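Local coordinates for protein tyrocidine synthase 2 (Brevibacillus parabrevis, PDB 6TA8) that belongs to the condensation-domain family of modular peptide synthases, its modelled chain folding into two lobes, each built round a mixed beta sheet, at residues R110-L116 against V145-A151; Q207-Y211 against D309-M314; L236-T242 against L441-T447; Y387-F391 against A425-D429. All blocks are in the same frame, centred on the assembly; numbering follows the deposited sequence.

Overall arrangement
From the N terminus, contact 1 closes first: 110-116 pairs with 145-151 after a short excursion through helix 122-134, within the five-strand sheet. Contact 2 opens next, on helix 201-212, and closes at the loop between strands 297-304 and 325-332. Before it closes, contact 3 opens in the loop ahead of strand 250-256; it closes only at the start of helix 445-466, so these two cross, and they lie on opposite sides of the chain's centre, centres about 43 Å apart. Contact 4 nests inside contact 3 and joins neighbouring strands of the six-strand sheet. Its centre is about 27 Å from that of contact 1 in the other sheet.

Contact 1: residues R110-L116 against V145-A151; sequences RFYSYDL and VHVALFA
Arg110 lays its aliphatic chain along the imidazole of His146: Arg110 CB sits over one face of that ring, 3.9 Å from its centroid. With its CG anti to the backbone N (chi1 -166°) and the chain extended, Arg110 carries its guanidinium beyond the ring, where NE donates to Tyr112 OH at 3.0 Å, close to the guanidinium plane. His146 NE2 turns to Ser136 O instead. Further along the same face, Tyr112 CB touches Ala148 CB at 3.8 Å, and Tyr114 runs beside Phe150. These last two rings are within 6° of parallel but slid apart, so they barely overlap; Tyr114 CD2 meets Phe150 CE1 at 3.5 Å. Helix 122-134 packs on this side through Ile133 and Leu129. On the other face Phe111 reaches over with CD1 4.1 Å from Val147 CB and CZ 4.2 Å from Leu149 CB, while Glu69 and Arg73 of helix 69-82 touch its side chain. The backbones are zipped in parallel register, for instance by Val147 N to Arg110 O at 2.8 Å. Strand 110-115 is the sheet's outermost strand within the chain, and with helix 122-134 and strand 145-152 it makes a beta-alpha-beta unit.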
# COMPACT_ATOMS: atom_id res chain seq x y z
N ARG A 110 -21.66 -3.01 4.02
CA ARG A 110 -22.34 -4.26 3.76
C ARG A 110 -21.87 -5.31 4.76
O ARG A 110 -20.66 -5.54 4.90
CB ARG A 110 -22.09 -4.74 2.33
CG ARG A 110 -23.03 -5.84 1.87
CD ARG A 110 -22.91 -6.08 0.38
NE ARG A 110 -23.83 -7.11 -0.09
CZ ARG A 110 -25.04 -6.86 -0.59
NH1 ARG A 110 -25.47 -5.61 -0.69
NH2 ARG A 110 -25.81 -7.86 -0.99
N PHE A 111 -22.81 -5.94 5.45
CA PHE A 111 -22.52 -6.87 6.53
C PHE A 111 -22.84 -8.30 6.12
O PHE A 111 -23.82 -8.55 5.41
CB PHE A 111 -23.30 -6.50 7.79
CG PHE A 111 -22.83 -7.22 9.03
CD1 PHE A 111 -21.71 -6.78 9.71
CD2 PHE A 111 -23.51 -8.33 9.51
CE1 PHE A 111 -21.27 -7.43 10.84
CE2 PHE A 111 -23.08 -8.98 10.64
CZ PHE A 111 -21.95 -8.54 11.31
N TYR A 112 -22.01 -9.24 6.57
CA TYR A 112 -22.20 -10.66 6.33
C TYR A 112 -22.06 -11.40 7.65
O TYR A 112 -21.12 -11.16 8.40
CB TYR A 112 -21.18 -11.20 5.32
CG TYR A 112 -21.30 -10.62 3.92
CD1 TYR A 112 -20.80 -9.35 3.64
CD2 TYR A 112 -21.88 -11.34 2.90
CE1 TYR A 112 -20.90 -8.82 2.37
CE2 TYR A 112 -21.98 -10.82 1.62
CZ TYR A 112 -21.49 -9.56 1.36
OH TYR A 112 -21.59 -9.03 0.09
N SER A 113 -23.00 -12.31 7.92
CA SER A 113 -23.01 -13.07 9.17
C SER A 113 -23.14 -14.55 8.85
O SER A 113 -24.11 -14.97 8.21
CB SER A 113 -24.16 -12.61 10.08
OG SER A 113 -24.12 -13.29 11.32
N TYR A 114 -22.17 -15.34 9.30
CA TYR A 114 -22.15 -16.78 9.06
C TYR A 114 -21.97 -17.50 10.39
O TYR A 114 -21.12 -17.12 11.20
CB TYR A 114 -21.03 -17.16 8.09
CG TYR A 114 -21.17 -16.53 6.72
CD1 TYR A 114 -21.96 -17.12 5.74
CD2 TYR A 114 -20.52 -15.34 6.42
CE1 TYR A 114 -22.10 -16.54 4.49
CE2 TYR A 114 -20.65 -14.76 5.17
CZ TYR A 114 -21.44 -15.36 4.21
OH TYR A 114 -21.57 -14.78 2.97
N ASP A 115 -22.76 -18.55 10.59
CA ASP A 115 -22.73 -19.36 11.81
C ASP A 115 -22.14 -20.72 11.44
O ASP A 115 -22.87 -21.67 11.12
CB ASP A 115 -24.12 -19.49 12.41
CG ASP A 115 -24.14 -20.33 13.68
OD1 ASP A 115 -23.08 -20.48 14.31
OD2 ASP A 115 -25.22 -20.85 14.03
N LEU A 116 -20.81 -20.82 11.48
CA LEU A 116 -20.10 -22.04 11.14
C LEU A 116 -19.62 -22.79 12.38
O LEU A 116 -18.58 -23.47 12.33
CB LEU A 116 -18.92 -21.73 10.22
CG LEU A 116 -19.22 -20.92 8.96
CD1 LEU A 116 -17.95 -20.34 8.37
CD2 LEU A 116 -19.94 -21.78 7.93
N VAL A 145 -17.21 -0.73 1.70
CA VAL A 145 -16.76 -1.44 2.90
C VAL A 145 -17.63 -2.68 3.06
O VAL A 145 -18.86 -2.58 3.16
CB VAL A 145 -16.84 -0.55 4.14
CG1 VAL A 145 -16.31 -1.29 5.36
CG2 VAL A 145 -16.06 0.74 3.92
N HIS A 146 -16.99 -3.85 3.11
CA HIS A 146 -17.66 -5.12 3.34
C HIS A 146 -17.13 -5.73 4.63
O HIS A 146 -15.92 -5.93 4.77
CB HIS A 146 -17.44 -6.08 2.17
CG HIS A 146 -18.31 -5.80 0.98
ND1 HIS A 146 -18.67 -4.53 0.61
CD2 HIS A 146 -18.88 -6.63 0.08
CE1 HIS A 146 -19.43 -4.58 -0.47
NE2 HIS A 146 -19.57 -5.85 -0.81
N VAL A 147 -18.03 -6.02 5.56
CA VAL A 147 -17.67 -6.61 6.85
C VAL A 147 -18.32 -7.98 6.94
O VAL A 147 -19.54 -8.11 6.72
CB VAL A 147 -18.11 -5.72 8.03
CG1 VAL A 147 -17.58 -6.28 9.34
CG2 VAL A 147 -17.63 -4.29 7.82
N ALA A 148 -17.52 -9.00 7.25
CA ALA A 148 -18.00 -10.37 7.33
C ALA A 148 -17.58 -10.98 8.65
O ALA A 148 -16.40 -10.92 9.02
CB ALA A 148 -17.47 -11.21 6.16
N LEU A 149 -18.54 -11.58 9.36
CA LEU A 149 -18.29 -12.22 10.64
C LEU A 149 -18.48 -13.73 10.48
O LEU A 149 -19.57 -14.18 10.10
CB LEU A 149 -19.23 -11.67 11.71
CG LEU A 149 -19.18 -12.35 13.08
CD1 LEU A 149 -17.78 -12.25 13.68
CD2 LEU A 149 -20.21 -11.74 14.02
N PHE A 150 -17.43 -14.49 10.76
CA PHE A 150 -17.45 -15.94 10.67
C PHE A 150 -17.32 -16.51 12.07
O PHE A 150 -16.24 -16.47 12.67
CB PHE A 150 -16.32 -16.45 9.77
CG PHE A 150 -16.33 -15.86 8.39
CD1 PHE A 150 -17.09 -16.43 7.38
CD2 PHE A 150 -15.58 -14.73 8.10
CE1 PHE A 150 -17.10 -15.88 6.11
CE2 PHE A 150 -15.58 -14.18 6.83
CZ PHE A 150 -16.34 -14.76 5.83
N ALA A 151 -18.42 -17.05 12.60
CA ALA A 151 -18.45 -17.63 13.93
C ALA A 151 -18.20 -19.13 13.84
O ALA A 151 -18.99 -19.85 13.23
CB ALA A 151 -19.78 -17.34 14.62

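Contact 2: residues Q207-Y211 against D309-M314; sequences QLQKY and DIQNEM
An Asx turn at Asp309, in the loop between strands 297-304 and 325-332, accompanies the packing of Ile310 against Tyr211 and Gln207 of helix 201-212. In the turn, Asp309 OD1 accepts from Gln311 N at 2.9 Å, met from above the carboxylate plane, and the chain then runs through three successive residues with positive phi, Gln311 to Glu313. Ile310 is the residue of this loop that packs most closely on the helix. Its CA lies over one face of the Tyr211 ring, 4.0 Å from the centroid, and its CB is 3.7 Å from Tyr211 CG. The CD1 end of Ile310 goes the other way along the helix, to 3.9 Å from Leu208 CD1 and 3.7 Å from Gln207 CG. Gln207, bent at chi2 (51°), folds its amide back over the loop: NE2 donates to Ile310 O at 3.0 Å, a bond angled at 140° with the carbonyl tilted out of the amide plane. Beyond it, Gln207 OE1 rests 3.5 Å from Asn312 CB, and Met314 CG packs on the aliphatic part of Gln207. Gln311 brings its amide to the edge of the Tyr211 ring and hands NE2 to Glu216 OE1. Trp204, one helical turn before Leu208, also touches Ile310, and Lys355 holds Asp309 O. The contact thus seats the inter-strand loop on helix 201-212.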
# COMPACT_ATOMS: atom_id res chain seq x y z
N GLN A 207 -6.65 20.93 -2.07
CA GLN A 207 -5.36 21.58 -1.87
C GLN A 207 -4.29 20.96 -2.76
O GLN A 207 -3.30 21.63 -3.10
CB GLN A 207 -4.96 21.49 -0.40
CG GLN A 207 -3.59 22.08 -0.06
CD GLN A 207 -3.41 23.49 -0.59
OE1 GLN A 207 -4.30 24.32 -0.50
NE2 GLN A 207 -2.24 23.75 -1.17
N LEU A 208 -4.47 19.70 -3.17
CA LEU A 208 -3.48 19.05 -4.02
C LEU A 208 -3.40 19.70 -5.40
O LEU A 208 -2.33 19.72 -6.01
CB LEU A 208 -3.80 17.56 -4.14
CG LEU A 208 -2.66 16.63 -4.54
CD1 LEU A 208 -1.51 16.72 -3.55
CD2 LEU A 208 -3.17 15.20 -4.62
N GLN A 209 -4.52 20.22 -5.90
CA GLN A 209 -4.50 20.89 -7.20
C GLN A 209 -3.85 22.26 -7.10
O GLN A 209 -3.14 22.69 -8.02
CB GLN A 209 -5.92 21.00 -7.75
CG GLN A 209 -6.01 21.67 -9.12
CD GLN A 209 -5.23 20.92 -10.19
OE1 GLN A 209 -5.32 19.70 -10.29
NE2 GLN A 209 -4.47 21.65 -10.98
N LYS A 210 -4.06 22.97 -5.99
CA LYS A 210 -3.40 24.25 -5.79
C LYS A 210 -1.89 24.08 -5.66
O LYS A 210 -1.12 24.83 -6.26
CB LYS A 210 -3.97 24.95 -4.55
CG LYS A 210 -5.43 25.34 -4.67
CD LYS A 210 -5.95 25.90 -3.36
CE LYS A 210 -7.40 26.34 -3.48
NZ LYS A 210 -7.95 26.80 -2.18
N TYR A 211 -1.46 23.08 -4.89
CA TYR A 211 -0.03 22.78 -4.80
C TYR A 211 0.51 22.26 -6.12
O TYR A 211 1.71 22.41 -6.40
CB TYR A 211 0.21 21.76 -3.68
CG TYR A 211 1.64 21.28 -3.57
CD1 TYR A 211 2.61 22.08 -2.97
CD2 TYR A 211 2.02 20.04 -4.05
CE1 TYR A 211 3.92 21.65 -2.86
CE2 TYR A 211 3.32 19.60 -3.95
CZ TYR A 211 4.27 20.41 -3.35
OH TYR A 211 5.57 19.97 -3.24
N ASP A 309 3.89 17.63 3.10
CA ASP A 309 3.46 19.02 3.20
C ASP A 309 3.20 19.56 1.79
O ASP A 309 4.13 19.77 1.02
CB ASP A 309 4.52 19.85 3.92
CG ASP A 309 4.13 21.31 4.05
OD1 ASP A 309 2.93 21.63 3.93
OD2 ASP A 309 5.04 22.14 4.28
N ILE A 310 1.93 19.78 1.47
CA ILE A 310 1.55 20.39 0.20
C ILE A 310 1.10 21.82 0.48
O ILE A 310 0.19 22.34 -0.18
CB ILE A 310 0.44 19.58 -0.51
CG1 ILE A 310 -0.77 19.40 0.41
CG2 ILE A 310 0.98 18.23 -0.95
CD1 ILE A 310 -1.95 18.75 -0.27
N GLN A 311 1.75 22.46 1.46
CA GLN A 311 1.42 23.81 1.91
C GLN A 311 0.01 23.86 2.51
O GLN A 311 -0.65 22.82 2.63
CB GLN A 311 1.57 24.82 0.77
CG GLN A 311 2.97 24.87 0.18
CD GLN A 311 3.04 25.71 -1.09
OE1 GLN A 311 2.02 26.21 -1.57
NE2 GLN A 311 4.24 25.86 -1.63
N ASN A 312 -0.43 25.05 2.89
CA ASN A 312 -1.72 25.32 3.52
C ASN A 312 -1.86 24.68 4.90
O ASN A 312 -2.97 24.61 5.44
CB ASN A 312 -2.89 24.87 2.63
CG ASN A 312 -4.18 25.61 2.95
OD1 ASN A 312 -4.52 26.59 2.29
ND2 ASN A 312 -4.90 25.14 3.96
N GLU A 313 -0.76 24.20 5.49
CA GLU A 313 -0.75 23.64 6.84
C GLU A 313 -1.75 22.48 6.97
O GLU A 313 -2.42 22.34 7.99
CB GLU A 313 -1.03 24.71 7.89
CG GLU A 313 -0.13 25.94 7.79
CD GLU A 313 -0.90 27.19 7.42
OE1 GLU A 313 -2.11 27.27 7.74
OE2 GLU A 313 -0.30 28.10 6.80
N MET A 314 -1.83 21.66 5.94
CA MET A 314 -2.76 20.53 5.95
C MET A 314 -2.34 19.50 6.99
O MET A 314 -1.16 19.34 7.31
CB MET A 314 -2.83 19.88 4.57
CG MET A 314 -3.21 20.84 3.45
SD MET A 314 -4.88 21.50 3.64
CE MET A 314 -5.87 20.04 3.31

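Contact 3: residues L236-T242 against L441-T447; sequences LPTDFVT and LQYEEKT
The Phe240 ring meets segment 441-447 with its edge: Leu441 O lies 3.3 Å from Phe240 CD2 and Glu444 CG 3.5 Å from Phe240 CZ, the Glu444 carboxylate standing almost perpendicular to the ring. Over the centre of one face lies the CB of its own neighbour, Asp239. The Tyr443 ring, too, is met at its edge, by Pro237 O and Asp239 OD2, and its hydroxyl donates to Pro237 O in a short bond, Tyr443 OH to Pro237 O 2.5 Å. Thr238 CG2 leans on that hydroxyl, and Leu420 packs on both Thr238 and Tyr443. Between the rings, Gln442 O takes Phe240 N at 3.1 Å from above its carbonyl plane. A chi1 of -70° points the Asp239 carboxylate at the start of helix 445-466: OD2 receives Thr447 OG1 on its syn lone pair at 2.6 Å and Glu444 N on its anti lone pair at 3.0 Å. Two donors therefore fix one carboxylate oxygen just where the helix begins. The helix end would probably favour a negative charge on Asp239, an effect that the nearby Glu444 carboxylate may partly oppose, its OE1 being 4.6 Å from Asp239 OD2.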
# COMPACT_ATOMS: atom_id res chain seq x y z
N LEU A 236 14.91 -6.11 -17.54
CA LEU A 236 15.24 -7.18 -16.60
C LEU A 236 14.91 -8.52 -17.25
O LEU A 236 13.87 -8.65 -17.91
CB LEU A 236 14.47 -6.97 -15.28
CG LEU A 236 14.85 -7.80 -14.05
CD1 LEU A 236 14.31 -7.15 -12.79
CD2 LEU A 236 14.32 -9.18 -14.17
N PRO A 237 15.78 -9.52 -17.11
CA PRO A 237 15.55 -10.79 -17.82
C PRO A 237 14.41 -11.59 -17.21
O PRO A 237 14.25 -11.66 -15.99
CB PRO A 237 16.89 -11.53 -17.66
CG PRO A 237 17.55 -10.89 -16.47
CD PRO A 237 17.12 -9.45 -16.52
N THR A 238 13.61 -12.22 -18.08
CA THR A 238 12.57 -13.14 -17.65
C THR A 238 12.85 -14.53 -18.19
O THR A 238 13.51 -14.70 -19.22
CB THR A 238 11.18 -12.68 -18.11
OG1 THR A 238 11.09 -12.72 -19.54
CG2 THR A 238 10.90 -11.26 -17.64
N ASP A 239 12.34 -15.55 -17.48
CA ASP A 239 12.49 -16.92 -17.96
C ASP A 239 11.71 -17.13 -19.25
O ASP A 239 12.18 -17.83 -20.15
CB ASP A 239 12.05 -17.91 -16.89
CG ASP A 239 13.00 -17.96 -15.71
OD1 ASP A 239 14.22 -17.79 -15.91
OD2 ASP A 239 12.52 -18.17 -14.57
N PHE A 240 10.53 -16.53 -19.35
CA PHE A 240 9.69 -16.66 -20.54
C PHE A 240 9.13 -15.30 -20.91
O PHE A 240 9.13 -14.36 -20.12
CB PHE A 240 8.54 -17.65 -20.32
CG PHE A 240 8.87 -18.77 -19.38
CD1 PHE A 240 9.73 -19.79 -19.76
CD2 PHE A 240 8.32 -18.81 -18.11
CE1 PHE A 240 10.04 -20.82 -18.90
CE2 PHE A 240 8.63 -19.84 -17.24
CZ PHE A 240 9.49 -20.84 -17.63
N VAL A 241 8.63 -15.22 -22.14
CA VAL A 241 7.94 -14.04 -22.65
C VAL A 241 6.47 -14.39 -22.81
O VAL A 241 6.13 -15.46 -23.33
CB VAL A 241 8.55 -13.56 -23.99
CG1 VAL A 241 7.54 -12.74 -24.78
CG2 VAL A 241 9.81 -12.76 -23.74
N THR A 242 5.59 -13.50 -22.36
CA THR A 242 4.16 -13.74 -22.46
C THR A 242 3.43 -12.42 -22.61
O THR A 242 3.92 -11.36 -22.23
CB THR A 242 3.63 -14.50 -21.23
OG1 THR A 242 2.25 -14.84 -21.43
CG2 THR A 242 3.75 -13.64 -19.98
N LEU A 441 3.93 -17.43 -15.53
CA LEU A 441 4.15 -17.50 -16.97
C LEU A 441 5.40 -16.74 -17.41
O LEU A 441 5.74 -16.79 -18.60
CB LEU A 441 2.93 -16.97 -17.72
CG LEU A 441 1.54 -17.34 -17.18
CD1 LEU A 441 0.47 -16.84 -18.13
CD2 LEU A 441 1.40 -18.83 -16.95
N GLN A 442 6.07 -16.06 -16.50
CA GLN A 442 7.31 -15.35 -16.80
C GLN A 442 8.51 -15.87 -16.03
O GLN A 442 9.63 -15.78 -16.53
CB GLN A 442 7.15 -13.85 -16.50
CG GLN A 442 6.32 -13.10 -17.53
CD GLN A 442 6.00 -11.68 -17.10
OE1 GLN A 442 5.76 -11.42 -15.92
NE2 GLN A 442 6.01 -10.76 -18.05
N TYR A 443 8.31 -16.41 -14.83
CA TYR A 443 9.40 -16.91 -14.00
C TYR A 443 9.03 -18.25 -13.41
O TYR A 443 7.88 -18.49 -13.04
CB TYR A 443 9.72 -15.95 -12.86
CG TYR A 443 10.40 -14.70 -13.31
CD1 TYR A 443 11.74 -14.71 -13.66
CD2 TYR A 443 9.70 -13.51 -13.39
CE1 TYR A 443 12.36 -13.56 -14.08
CE2 TYR A 443 10.31 -12.36 -13.80
CZ TYR A 443 11.64 -12.39 -14.15
OH TYR A 443 12.23 -11.23 -14.56
N GLU A 444 10.02 -19.13 -13.31
CA GLU A 444 9.90 -20.32 -12.50
C GLU A 444 10.30 -19.99 -11.07
O GLU A 444 11.14 -19.12 -10.83
CB GLU A 444 10.78 -21.45 -13.06
CG GLU A 444 10.33 -21.94 -14.43
CD GLU A 444 11.29 -22.95 -15.04
OE1 GLU A 444 12.52 -22.75 -14.92
OE2 GLU A 444 10.81 -23.93 -15.63
N GLU A 445 9.67 -20.69 -10.12
CA GLU A 445 9.90 -20.40 -8.70
C GLU A 445 11.37 -20.51 -8.31
O GLU A 445 11.77 -19.91 -7.31
CB GLU A 445 9.06 -21.34 -7.83
CG GLU A 445 8.79 -20.80 -6.44
CD GLU A 445 8.34 -21.88 -5.47
OE1 GLU A 445 9.19 -22.68 -5.04
OE2 GLU A 445 7.13 -21.92 -5.15
N LYS A 446 12.17 -21.24 -9.09
CA LYS A 446 13.59 -21.37 -8.80
C LYS A 446 14.35 -20.09 -9.15
O LYS A 446 15.29 -19.71 -8.45
CB LYS A 446 14.17 -22.57 -9.55
CG LYS A 446 13.96 -23.92 -8.87
CD LYS A 446 12.49 -24.31 -8.77
CE LYS A 446 11.81 -24.31 -10.13
NZ LYS A 446 10.34 -24.09 -10.02
N THR A 447 13.95 -19.43 -10.24
CA THR A 447 14.58 -18.16 -10.61
C THR A 447 14.24 -17.08 -9.59
O THR A 447 15.08 -16.23 -9.27
CB THR A 447 14.13 -17.74 -12.01
OG1 THR A 447 14.40 -18.80 -12.93
CG2 THR A 447 14.87 -16.49 -12.46

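Contact 4: residues Y387-F391 against A425-D429; sequences YLGQF and AMIED
Tyr387 and Ala425 open the pairing: the edge of the Tyr387 ring meets the alanine methyl, Tyr387 CD1 to Ala425 CB 3.6 Å, and Leu388 N gives a straight bond to Ala425 O at 2.7 Å. A chi1 of 176° swings the Tyr387 ring away from its own backbone N and along the strand, bringing OH 3.6 Å from Ile427 CD1. Ile427 then spreads its CG2 branch under the Gln390 amide, 3.7 Å from Gln390 CD. On the other side Leu388 CD1 touches Met426 CB at 3.8 Å. Behind these contacts lies a beta bulge. Tyr387 pairs with Ala425 and Gln390 with Ile427, leaving Leu388 and Gly389 opposite Met426 alone. Leu388 has nearly helical backbone angles, and Gly389 follows with phi 94°, a conformation that suits a residue without CB. At the bulge, Gly389 N lies over the centre of the Tyr387 ring and Gly389 O accepts Ile427 N at 3.1 Å from above the carbonyl plane. Phe391 N to Ile427 O, 2.7 Å, then restores the ladder, while the edge of the Phe391 ring faces Leu388 O and Gly389 O. Outside this, Arg173 of helix 169-187 binds Leu388 O and touches Phe391. Leu281 of helix 277-293 and Leu266 of helix 259-267 cover the Tyr387 and Ile427 face, and strand 431-439 flanks strand 421-428 on its other edge.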
# COMPACT_ATOMS: atom_id res chain seq x y z
N TYR A 387 7.46 -0.58 1.65
CA TYR A 387 7.70 -0.96 3.04
C TYR A 387 6.48 -0.58 3.86
O TYR A 387 6.13 0.61 3.95
CB TYR A 387 8.95 -0.30 3.59
CG TYR A 387 9.20 -0.59 5.05
CD1 TYR A 387 9.50 -1.88 5.48
CD2 TYR A 387 9.11 0.41 6.01
CE1 TYR A 387 9.72 -2.16 6.81
CE2 TYR A 387 9.33 0.14 7.34
CZ TYR A 387 9.63 -1.14 7.74
OH TYR A 387 9.85 -1.42 9.07
N LEU A 388 5.83 -1.57 4.47
CA LEU A 388 4.58 -1.35 5.18
C LEU A 388 4.77 -0.97 6.64
O LEU A 388 3.83 -0.47 7.27
CB LEU A 388 3.70 -2.60 5.10
CG LEU A 388 3.33 -3.06 3.69
CD1 LEU A 388 3.15 -4.57 3.64
CD2 LEU A 388 2.06 -2.36 3.21
N GLY A 389 5.96 -1.18 7.20
CA GLY A 389 6.21 -0.86 8.59
C GLY A 389 6.00 -2.05 9.51
O GLY A 389 5.66 -3.16 9.10
N GLN A 390 6.21 -1.80 10.80
CA GLN A 390 6.08 -2.83 11.82
C GLN A 390 4.63 -2.91 12.28
O GLN A 390 4.00 -1.88 12.58
CB GLN A 390 7.00 -2.54 13.01
CG GLN A 390 6.67 -3.37 14.25
CD GLN A 390 7.91 -3.79 15.01
OE1 GLN A 390 8.99 -3.23 14.83
NE2 GLN A 390 7.76 -4.80 15.87
N PHE A 391 4.10 -4.12 12.34
CA PHE A 391 2.72 -4.34 12.78
C PHE A 391 2.68 -5.30 13.97
O PHE A 391 1.62 -5.80 14.34
CB PHE A 391 1.87 -4.89 11.64
CG PHE A 391 1.34 -3.82 10.72
CD1 PHE A 391 2.21 -3.08 9.93
CD2 PHE A 391 -0.01 -3.55 10.65
CE1 PHE A 391 1.73 -2.10 9.08
CE2 PHE A 391 -0.50 -2.57 9.81
CZ PHE A 391 0.37 -1.84 9.02
N ALA A 425 7.52 -5.34 2.02
CA ALA A 425 8.34 -5.49 3.22
C ALA A 425 7.51 -5.07 4.42
O ALA A 425 7.03 -3.94 4.48
CB ALA A 425 9.61 -4.65 3.12
N MET A 426 7.36 -5.98 5.38
CA MET A 426 6.61 -5.69 6.60
C MET A 426 7.24 -6.45 7.75
O MET A 426 7.89 -7.49 7.56
CB MET A 426 5.13 -6.07 6.45
CG MET A 426 4.88 -7.57 6.32
SD MET A 426 3.13 -7.98 6.17
CE MET A 426 2.49 -7.27 7.68
N ILE A 427 7.04 -5.93 8.96
CA ILE A 427 7.54 -6.54 10.18
C ILE A 427 6.34 -7.00 10.99
O ILE A 427 5.51 -6.18 11.41
CB ILE A 427 8.42 -5.58 10.99
CG1 ILE A 427 9.68 -5.22 10.21
CG2 ILE A 427 8.77 -6.18 12.34
CD1 ILE A 427 10.66 -4.37 10.99
N GLU A 428 6.23 -8.31 11.21
CA GLU A 428 5.12 -8.90 11.95
C GLU A 428 5.67 -9.90 12.95
O GLU A 428 6.49 -10.75 12.59
CB GLU A 428 4.12 -9.57 11.00
CG GLU A 428 3.03 -10.35 11.71
CD GLU A 428 1.73 -10.38 10.92
OE1 GLU A 428 1.49 -9.44 10.14
OE2 GLU A 428 0.96 -11.34 11.09
N ASP A 429 5.21 -9.80 14.20
CA ASP A 429 5.66 -10.68 15.28
C ASP A 429 7.18 -10.63 15.44
O ASP A 429 7.83 -11.65 15.66
CB ASP A 429 5.18 -12.12 15.08
CG ASP A 429 3.66 -12.23 15.09
OD1 ASP A 429 3.08 -12.54 14.03
OD2 ASP A 429 3.06 -12.01 16.16